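Long-range contacts in methylxanthine N3-demethylase NdmB (Pseudomonas putida, PDB 6ICL), which catalyses the N3-demethylation of theobromine and related methylxanthines, using dioxygen and electrons from NADH and releasing formaldehyde, as part of bacterial caffeine degradation: residues P161-F166 / F288-R293; P255-L260 / W274-P279. One frame throughout, in Å; residues are numbered along the deposited sequence.

Contact 1. Residues P161-F166 / F288-R293; sequences PYLSDF and FMIIVR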
ATOM      1  N   PRO A 161      22.263  31.417 -15.267  1.00 39.45           N
ATOM      2  CA  PRO A 161      21.422  32.442 -14.651  1.00 36.02           C
ATOM      3  C   PRO A 161      22.067  33.198 -13.503  1.00 42.37           C
ATOM      4  O   PRO A 161      22.923  32.688 -12.770  1.00 40.05           O
ATOM      5  CB  PRO A 161      20.211  31.636 -14.173  1.00 36.96           C
ATOM      6  CG  PRO A 161      20.025  30.638 -15.338  1.00 30.47           C
ATOM      7  CD  PRO A 161      21.457  30.278 -15.757  1.00 37.74           C
ATOM      8  N   TYR A 162      21.586  34.426 -13.337  1.00 36.99           N
ATOM      9  CA  TYR A 162      22.082  35.323 -12.317  1.00 40.29           C
ATOM     10  C   TYR A 162      21.478  35.014 -10.951  1.00 39.52           C
ATOM     11  O   TYR A 162      20.254  34.934 -10.804  1.00 39.23           O
ATOM     12  CB  TYR A 162      21.741  36.763 -12.714  1.00 43.26           C
ATOM     13  CG  TYR A 162      22.148  37.739 -11.661  1.00 39.64           C
ATOM     14  CD1 TYR A 162      23.495  38.109 -11.513  1.00 40.53           C
ATOM     15  CD2 TYR A 162      21.208  38.269 -10.793  1.00 39.56           C
ATOM     16  CE1 TYR A 162      23.874  38.984 -10.539  1.00 41.60           C
ATOM     17  CE2 TYR A 162      21.575  39.149  -9.817  1.00 45.60           C
ATOM     18  CZ  TYR A 162      22.901  39.507  -9.698  1.00 43.49           C
ATOM     19  OH  TYR A 162      23.239  40.385  -8.712  1.00 48.46           O
ATOM     20  N   LEU A 163      22.336  34.916  -9.940  1.00 41.26           N
ATOM     21  CA  LEU A 163      21.935  34.924  -8.542  1.00 41.76           C
ATOM     22  C   LEU A 163      22.841  35.900  -7.809  1.00 41.27           C
ATOM     23  O   LEU A 163      24.051  35.907  -8.023  1.00 40.95           O
ATOM     24  CB  LEU A 163      22.041  33.530  -7.901  1.00 39.06           C
ATOM     25  CG  LEU A 163      22.224  33.450  -6.383  1.00 36.66           C
ATOM     26  CD1 LEU A 163      20.938  33.771  -5.643  1.00 34.86           C
ATOM     27  CD2 LEU A 163      22.781  32.076  -5.957  1.00 36.64           C
ATOM     28  N   SER A 164      22.263  36.735  -6.958  1.00 44.35           N
ATOM     29  CA  SER A 164      23.052  37.724  -6.245  1.00 45.26           C
ATOM     30  C   SER A 164      23.433  37.200  -4.868  1.00 48.70           C
ATOM     31  O   SER A 164      22.692  36.423  -4.251  1.00 42.02           O
ATOM     32  CB  SER A 164      22.289  39.045  -6.112  1.00 40.73           C
ATOM     33  OG  SER A 164      21.199  38.943  -5.213  1.00 40.43           O
ATOM     34  N   ASP A 165      24.608  37.631  -4.396  1.00 44.82           N
ATOM     35  CA  ASP A 165      25.046  37.522  -3.000  1.00 45.08           C
ATOM     36  C   ASP A 165      25.433  36.114  -2.560  1.00 45.71           C
ATOM     37  O   ASP A 165      25.578  35.895  -1.350  1.00 48.53           O
ATOM     38  CB  ASP A 165      23.990  38.030  -2.010  1.00 45.61           C
ATOM     39  CG  ASP A 165      23.618  39.479  -2.238  1.00 52.26           C
ATOM     40  OD1 ASP A 165      22.687  39.749  -3.032  1.00 52.04           O
ATOM     41  OD2 ASP A 165      24.252  40.352  -1.612  1.00 54.17           O
ATOM     42  N   PHE A 166      25.626  35.165  -3.475  1.00 44.29           N
ATOM     43  CA  PHE A 166      26.069  33.839  -3.057  1.00 47.83           C
ATOM     44  C   PHE A 166      27.382  33.933  -2.293  1.00 53.05           C
ATOM     45  O   PHE A 166      27.580  33.226  -1.299  1.00 49.62           O
ATOM     46  CB  PHE A 166      26.189  32.921  -4.280  1.00 45.46           C
ATOM     47  CG  PHE A 166      26.423  31.445  -3.948  1.00 48.08           C
ATOM     48  CD1 PHE A 166      25.357  30.603  -3.637  1.00 47.42           C
ATOM     49  CD2 PHE A 166      27.705  30.905  -3.992  1.00 48.15           C
ATOM     50  CE1 PHE A 166      25.568  29.249  -3.355  1.00 42.17           C
ATOM     51  CE2 PHE A 166      27.930  29.569  -3.702  1.00 45.51           C
ATOM     52  CZ  PHE A 166      26.855  28.735  -3.382  1.00 47.65           C
ATOM     53  N   PHE A 288      14.436  24.784  -8.501  1.00 32.25           N
ATOM     54  CA  PHE A 288      15.602  24.996  -7.658  1.00 33.15           C
ATOM     55  C   PHE A 288      15.439  26.324  -6.946  1.00 36.75           C
ATOM     56  O   PHE A 288      15.342  27.368  -7.599  1.00 38.44           O
ATOM     57  CB  PHE A 288      16.859  24.985  -8.514  1.00 30.02           C
ATOM     58  CG  PHE A 288      17.122  23.664  -9.125  1.00 33.96           C
ATOM     59  CD1 PHE A 288      16.461  23.277 -10.285  1.00 28.13           C
ATOM     60  CD2 PHE A 288      18.001  22.776  -8.519  1.00 32.34           C
ATOM     61  CE1 PHE A 288      16.681  22.056 -10.840  1.00 33.83           C
ATOM     62  CE2 PHE A 288      18.236  21.535  -9.085  1.00 33.45           C
ATOM     63  CZ  PHE A 288      17.568  21.164 -10.237  1.00 32.39           C
ATOM     64  N   MET A 289      15.392  26.289  -5.620  1.00 34.74           N
ATOM     65  CA  MET A 289      15.244  27.492  -4.820  1.00 37.79           C
ATOM     66  C   MET A 289      16.515  27.755  -4.020  1.00 38.52           C
ATOM     67  O   MET A 289      17.121  26.818  -3.479  1.00 32.69           O
ATOM     68  CB  MET A 289      14.052  27.360  -3.875  1.00 33.34           C
ATOM     69  CG  MET A 289      13.866  28.549  -2.962  1.00 39.11           C
ATOM     70  SD  MET A 289      12.450  28.289  -1.892  1.00 48.65           S
ATOM     71  CE  MET A 289      13.188  27.279  -0.630  1.00 47.31           C
ATOM     72  N   ILE A 290      16.909  29.036  -3.941  1.00 36.15           N
ATOM     73  CA  ILE A 290      18.026  29.486  -3.112  1.00 33.11           C
ATOM     74  C   ILE A 290      17.564  30.690  -2.299  1.00 39.75           C
ATOM     75  O   ILE A 290      16.955  31.622  -2.841  1.00 37.86           O
ATOM     76  CB  ILE A 290      19.272  29.826  -3.954  1.00 34.79           C
ATOM     77  CG1 ILE A 290      19.755  28.556  -4.667  1.00 32.13           C
ATOM     78  CG2 ILE A 290      20.386  30.450  -3.075  1.00 33.35           C
ATOM     79  CD1 ILE A 290      20.991  28.729  -5.553  1.00 35.32           C
ATOM     80  N   ILE A 291      17.813  30.652  -0.996  1.00 36.59           N
ATOM     81  CA  ILE A 291      17.502  31.753  -0.090  1.00 35.96           C
ATOM     82  C   ILE A 291      18.819  32.332   0.407  1.00 43.73           C
ATOM     83  O   ILE A 291      19.673  31.591   0.911  1.00 41.94           O
ATOM     84  CB  ILE A 291      16.640  31.272   1.088  1.00 39.58           C
ATOM     85  CG1 ILE A 291      15.391  30.542   0.579  1.00 35.22           C
ATOM     86  CG2 ILE A 291      16.265  32.433   1.995  1.00 37.68           C
ATOM     87  CD1 ILE A 291      14.598  29.852   1.689  1.00 39.72           C
ATOM     88  N   VAL A 292      18.998  33.643   0.243  1.00 40.06           N
ATOM     89  CA  VAL A 292      20.166  34.360   0.745  1.00 39.11           C
ATOM     90  C   VAL A 292      19.681  35.423   1.707  1.00 43.53           C
ATOM     91  O   VAL A 292      18.798  36.223   1.367  1.00 42.64           O
ATOM     92  CB  VAL A 292      20.992  35.004  -0.375  1.00 38.93           C
ATOM     93  CG1 VAL A 292      22.309  35.578   0.209  1.00 42.82           C
ATOM     94  CG2 VAL A 292      21.268  33.981  -1.462  1.00 40.93           C
ATOM     95  N   ARG A 293      20.235  35.414   2.912  1.00 41.65           N
ATOM     96  CA  ARG A 293      19.772  36.311   3.954  1.00 47.55           C
ATOM     97  C   ARG A 293      20.962  36.746   4.794  1.00 45.31           C
ATOM     98  O   ARG A 293      22.003  36.086   4.816  1.00 47.27           O
ATOM     99  CB  ARG A 293      18.714  35.645   4.838  1.00 42.05           C
ATOM    100  CG  ARG A 293      19.293  34.702   5.907  1.00 42.85           C
ATOM    101  CD  ARG A 293      18.199  33.829   6.472  1.00 41.95           C
ATOM    102  NE  ARG A 293      18.553  33.104   7.694  1.00 43.03           N
ATOM    103  CZ  ARG A 293      19.003  31.850   7.742  1.00 41.68           C
ATOM    104  NH1 ARG A 293      19.211  31.153   6.628  1.00 40.95           N
ATOM    105  NH2 ARG A 293      19.264  31.291   8.918  1.00 39.87           N
TER

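Contact 2. Residues P255-L260 / W274-P279; sequences PYSVNL and WTTASP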
ATOM      1  N   PRO A 255      15.605  31.442 -19.867  1.00 36.31           N
ATOM      2  CA  PRO A 255      14.151  31.516 -19.980  1.00 34.58           C
ATOM      3  C   PRO A 255      13.391  31.311 -18.690  1.00 34.73           C
ATOM      4  O   PRO A 255      12.199  31.544 -18.715  1.00 36.52           O
ATOM      5  CB  PRO A 255      13.820  30.389 -20.958  1.00 33.34           C
ATOM      6  CG  PRO A 255      15.151  29.657 -21.234  1.00 36.22           C
ATOM      7  CD  PRO A 255      16.086  30.084 -20.157  1.00 38.48           C
ATOM      8  N   TYR A 256      14.043  30.952 -17.571  1.00 36.62           N
ATOM      9  CA  TYR A 256      13.249  30.451 -16.447  1.00 35.06           C
ATOM     10  C   TYR A 256      13.778  30.822 -15.066  1.00 37.90           C
ATOM     11  O   TYR A 256      13.413  30.151 -14.091  1.00 33.05           O
ATOM     12  CB  TYR A 256      13.164  28.912 -16.498  1.00 35.59           C
ATOM     13  CG  TYR A 256      12.523  28.318 -17.731  1.00 35.29           C
ATOM     14  CD1 TYR A 256      11.216  28.655 -18.095  1.00 33.50           C
ATOM     15  CD2 TYR A 256      13.200  27.390 -18.510  1.00 31.21           C
ATOM     16  CE1 TYR A 256      10.612  28.105 -19.213  1.00 30.98           C
ATOM     17  CE2 TYR A 256      12.594  26.830 -19.628  1.00 34.33           C
ATOM     18  CZ  TYR A 256      11.296  27.192 -19.967  1.00 37.31           C
ATOM     19  OH  TYR A 256      10.680  26.643 -21.076  1.00 36.50           O
ATOM     20  N   SER A 257      14.614  31.844 -14.926  1.00 32.01           N
ATOM     21  CA  SER A 257      15.154  32.170 -13.621  1.00 37.69           C
ATOM     22  C   SER A 257      14.561  33.463 -13.079  1.00 37.93           C
ATOM     23  O   SER A 257      14.128  34.348 -13.833  1.00 38.59           O
ATOM     24  CB  SER A 257      16.676  32.284 -13.674  1.00 35.16           C
ATOM     25  OG  SER A 257      17.212  31.106 -14.243  1.00 34.44           O
ATOM     26  N   VAL A 258      14.552  33.563 -11.753  1.00 34.77           N
ATOM     27  CA  VAL A 258      14.117  34.769 -11.043  1.00 32.68           C
ATOM     28  C   VAL A 258      15.067  34.999  -9.880  1.00 38.02           C
ATOM     29  O   VAL A 258      15.201  34.138  -9.005  1.00 38.80           O
ATOM     30  CB  VAL A 258      12.678  34.683 -10.500  1.00 38.57           C
ATOM     31  CG1 VAL A 258      12.326  35.997  -9.751  1.00 34.78           C
ATOM     32  CG2 VAL A 258      11.690  34.421 -11.602  1.00 34.45           C
ATOM     33  N   ASN A 259      15.706  36.164  -9.850  1.00 39.45           N
ATOM     34  CA  ASN A 259      16.426  36.626  -8.675  1.00 35.91           C
ATOM     35  C   ASN A 259      15.638  37.800  -8.102  1.00 42.72           C
ATOM     36  O   ASN A 259      15.561  38.865  -8.731  1.00 38.19           O
ATOM     37  CB  ASN A 259      17.862  37.024  -9.031  1.00 38.94           C
ATOM     38  CG  ASN A 259      18.674  37.414  -7.814  1.00 43.12           C
ATOM     39  OD1 ASN A 259      19.355  36.573  -7.202  1.00 44.32           O
ATOM     40  ND2 ASN A 259      18.601  38.690  -7.437  1.00 42.27           N
ATOM     41  N   LEU A 260      15.026  37.596  -6.925  1.00 39.03           N
ATOM     42  CA  LEU A 260      14.214  38.619  -6.280  1.00 39.99           C
ATOM     43  C   LEU A 260      14.990  39.188  -5.103  1.00 43.16           C
ATOM     44  O   LEU A 260      15.190  38.508  -4.089  1.00 37.58           O
ATOM     45  CB  LEU A 260      12.866  38.082  -5.809  1.00 38.86           C
ATOM     46  CG  LEU A 260      12.167  39.081  -4.868  1.00 43.05           C
ATOM     47  CD1 LEU A 260      11.979  40.488  -5.527  1.00 38.83           C
ATOM     48  CD2 LEU A 260      10.834  38.529  -4.333  1.00 39.54           C
ATOM     49  N   TRP A 274      15.508  33.294  -4.772  1.00 34.83           N
ATOM     50  CA  TRP A 274      15.873  32.926  -6.124  1.00 37.20           C
ATOM     51  C   TRP A 274      15.261  31.576  -6.463  1.00 40.39           C
ATOM     52  O   TRP A 274      15.190  30.673  -5.619  1.00 35.14           O
ATOM     53  CB  TRP A 274      17.398  32.891  -6.245  1.00 32.93           C
ATOM     54  CG  TRP A 274      18.019  32.492  -7.573  1.00 34.65           C
ATOM     55  CD1 TRP A 274      18.533  33.337  -8.533  1.00 37.05           C
ATOM     56  CD2 TRP A 274      18.273  31.161  -8.042  1.00 34.64           C
ATOM     57  NE1 TRP A 274      19.077  32.607  -9.566  1.00 36.48           N
ATOM     58  CE2 TRP A 274      18.937  31.271  -9.290  1.00 37.74           C
ATOM     59  CE3 TRP A 274      18.022  29.879  -7.518  1.00 33.34           C
ATOM     60  CZ2 TRP A 274      19.346  30.143 -10.033  1.00 35.77           C
ATOM     61  CZ3 TRP A 274      18.436  28.765  -8.246  1.00 31.75           C
ATOM     62  CH2 TRP A 274      19.079  28.897  -9.494  1.00 33.45           C
ATOM     63  N   THR A 275      14.841  31.437  -7.713  1.00 36.81           N
ATOM     64  CA  THR A 275      14.343  30.169  -8.203  1.00 34.87           C
ATOM     65  C   THR A 275      14.654  30.084  -9.682  1.00 36.93           C
ATOM     66  O   THR A 275      14.723  31.108 -10.370  1.00 34.83           O
ATOM     67  CB  THR A 275      12.830  30.018  -7.956  1.00 38.52           C
ATOM     68  OG1 THR A 275      12.594  29.959  -6.544  1.00 46.73           O
ATOM     69  CG2 THR A 275      12.287  28.732  -8.591  1.00 37.95           C
ATOM     70  N   THR A 276      14.880  28.859 -10.152  1.00 31.34           N
ATOM     71  CA  THR A 276      14.942  28.556 -11.566  1.00 31.83           C
ATOM     72  C   THR A 276      14.146  27.282 -11.804  1.00 36.51           C
ATOM     73  O   THR A 276      14.266  26.313 -11.041  1.00 32.56           O
ATOM     74  CB  THR A 276      16.396  28.402 -12.034  1.00 35.50           C
ATOM     75  OG1 THR A 276      17.066  29.660 -11.896  1.00 34.61           O
ATOM     76  CG2 THR A 276      16.453  27.997 -13.494  1.00 30.00           C
ATOM     77  N   ALA A 277      13.322  27.291 -12.842  1.00 31.79           N
ATOM     78  CA  ALA A 277      12.552  26.118 -13.230  1.00 33.61           C
ATOM     79  C   ALA A 277      13.284  25.406 -14.356  1.00 33.18           C
ATOM     80  O   ALA A 277      13.678  26.037 -15.332  1.00 34.68           O
ATOM     81  CB  ALA A 277      11.139  26.516 -13.660  1.00 33.57           C
ATOM     82  N   SER A 278      13.486  24.099 -14.205  1.00 33.13           N
ATOM     83  CA  SER A 278      14.151  23.331 -15.244  1.00 30.55           C
ATOM     84  C   SER A 278      13.132  22.601 -16.110  1.00 33.61           C
ATOM     85  O   SER A 278      12.271  21.894 -15.574  1.00 33.70           O
ATOM     86  CB  SER A 278      15.102  22.330 -14.609  1.00 29.07           C
ATOM     87  OG  SER A 278      15.803  21.624 -15.610  1.00 32.74           O
ATOM     88  N   PRO A 279      13.187  22.741 -17.443  1.00 33.54           N
ATOM     89  CA  PRO A 279      12.215  22.059 -18.302  1.00 33.23           C
ATOM     90  C   PRO A 279      12.528  20.573 -18.452  1.00 35.45           C
ATOM     91  O   PRO A 279      13.177  20.158 -19.414  1.00 35.78           O
ATOM     92  CB  PRO A 279      12.358  22.799 -19.637  1.00 32.58           C
ATOM     93  CG  PRO A 279      13.850  23.203 -19.636  1.00 33.07           C
ATOM     94  CD  PRO A 279      14.175  23.533 -18.211  1.00 32.25           C
TER

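Contact 1. Residues P161-F166 / F288-R293
Leu163 and Val292 are the larger contributors where the loop 161-166 runs over strand 284-294. This strand belongs to the antiparallel sheet of the C-terminal catalytic domain, which in Rieske oxygenases has the helix-grip fold, and the loop belongs to the connection from strand 146-150 to strand 171-181, an outermost strand of that sheet within the chain. The two methyls of Leu163 divide the work. CD2 meets CD1 of Ile290 at 3.8 Å, with Ile290 CG2 only slightly farther off, and the two side chains cross at about a right angle; CD1 of Leu163 lies 4.2 Å from CG2 of Val292. Putting CG of Leu163 roughly opposite the backbone N (chi1 155°) turns both methyls toward the strand. Farther along, Val292 is met by backbone and side chain of the loop: its CG1 touches Asp165 O at 3.6 Å and Asp165 CB at 3.7 Å, while CG2 faces Ser164 O at 4.0 Å. Between the two segments the contact is thus purely van der Waals.

Polar groups hold the loop in place around this apolar patch. Tyr144 OH is bonded to both Pro161 O and Leu163 N. The carboxylate of Asp165 makes a salt bridge through OD2 with Arg270 and also accepts a bond from Asn168 ND2, which is likely to favour its charged form. On the far side of the strand, Met289 and Ile291 pack against helix 300-319, so the sheet is sandwiched here between loop and helix. The other carboxylate oxygen, Asp165 OD1, receives the hydroxyl of Ser164 at 2.8 Å on its anti lone pair, away from OD2.

Contact 2. Residues P255-L260 / W274-P279
Val258 and Thr275 form the hydrogen-bonded pair of these antiparallel strands: Val258 N gives to Thr275 O at 2.8 Å, and Thr275 N returns a bond to Val258 O at 3.0 Å. A third backbone bond runs from Ala277 N to Tyr256 O (3.1 Å). At the non-hydrogen-bonded pair Ser257-Thr276 the side chains make the link, OG to OG1 at 2.8 Å. This is a beta hairpin, strands 257-264 and 270-281, within the catalytic domain's sheet. On the same face as Ser257, Asn259 brings OD1 to the edge of the Trp274 indole, 3.6 Å from CD1, with amide and ring planes 65° apart; this OD1 accepts its hydrogen bond from Ser164 N of the loop 161-166.

Just before the first strand, Tyr256 CG stands opposite its carbonyl carbon (chi1 -60°), which lays the ring along the partner strand; CE2 reaches Pro279 CG at 3.8 Å, and OH bonds to Glu186. With an alanine in place of this tyrosine, Pro279 would probably be left with a gap beside its ring and Glu186 without this hydroxyl partner. Pro255 CB sits 3.8 Å above the centre of one face of the tyrosine ring.

Contacts 1 and 2 share one sheet, their centres 10 Å apart, and strands 270-281 and 284-294 are neighbours joined by backbone hydrogen bonds, among them Ile290 N to Trp274 O at 2.9 Å. The loop 161-166 bridges the hairpin of contact 2 as well as the strand of contact 1: Tyr162 O lies 2.9 Å from Trp274 NE1, a probable hydrogen bond, Pro161 CB packs 3.0 Å from Ser257 OG, and Leu163 CA lies 3.3 Å from Asn259 OD1. Neither contact supplies a ligand to the mononuclear iron, which is held by His197, His202 and Asp314. The Thr275 side chain of contact 2 lies about 11 Å from the metal, beyond direct contact.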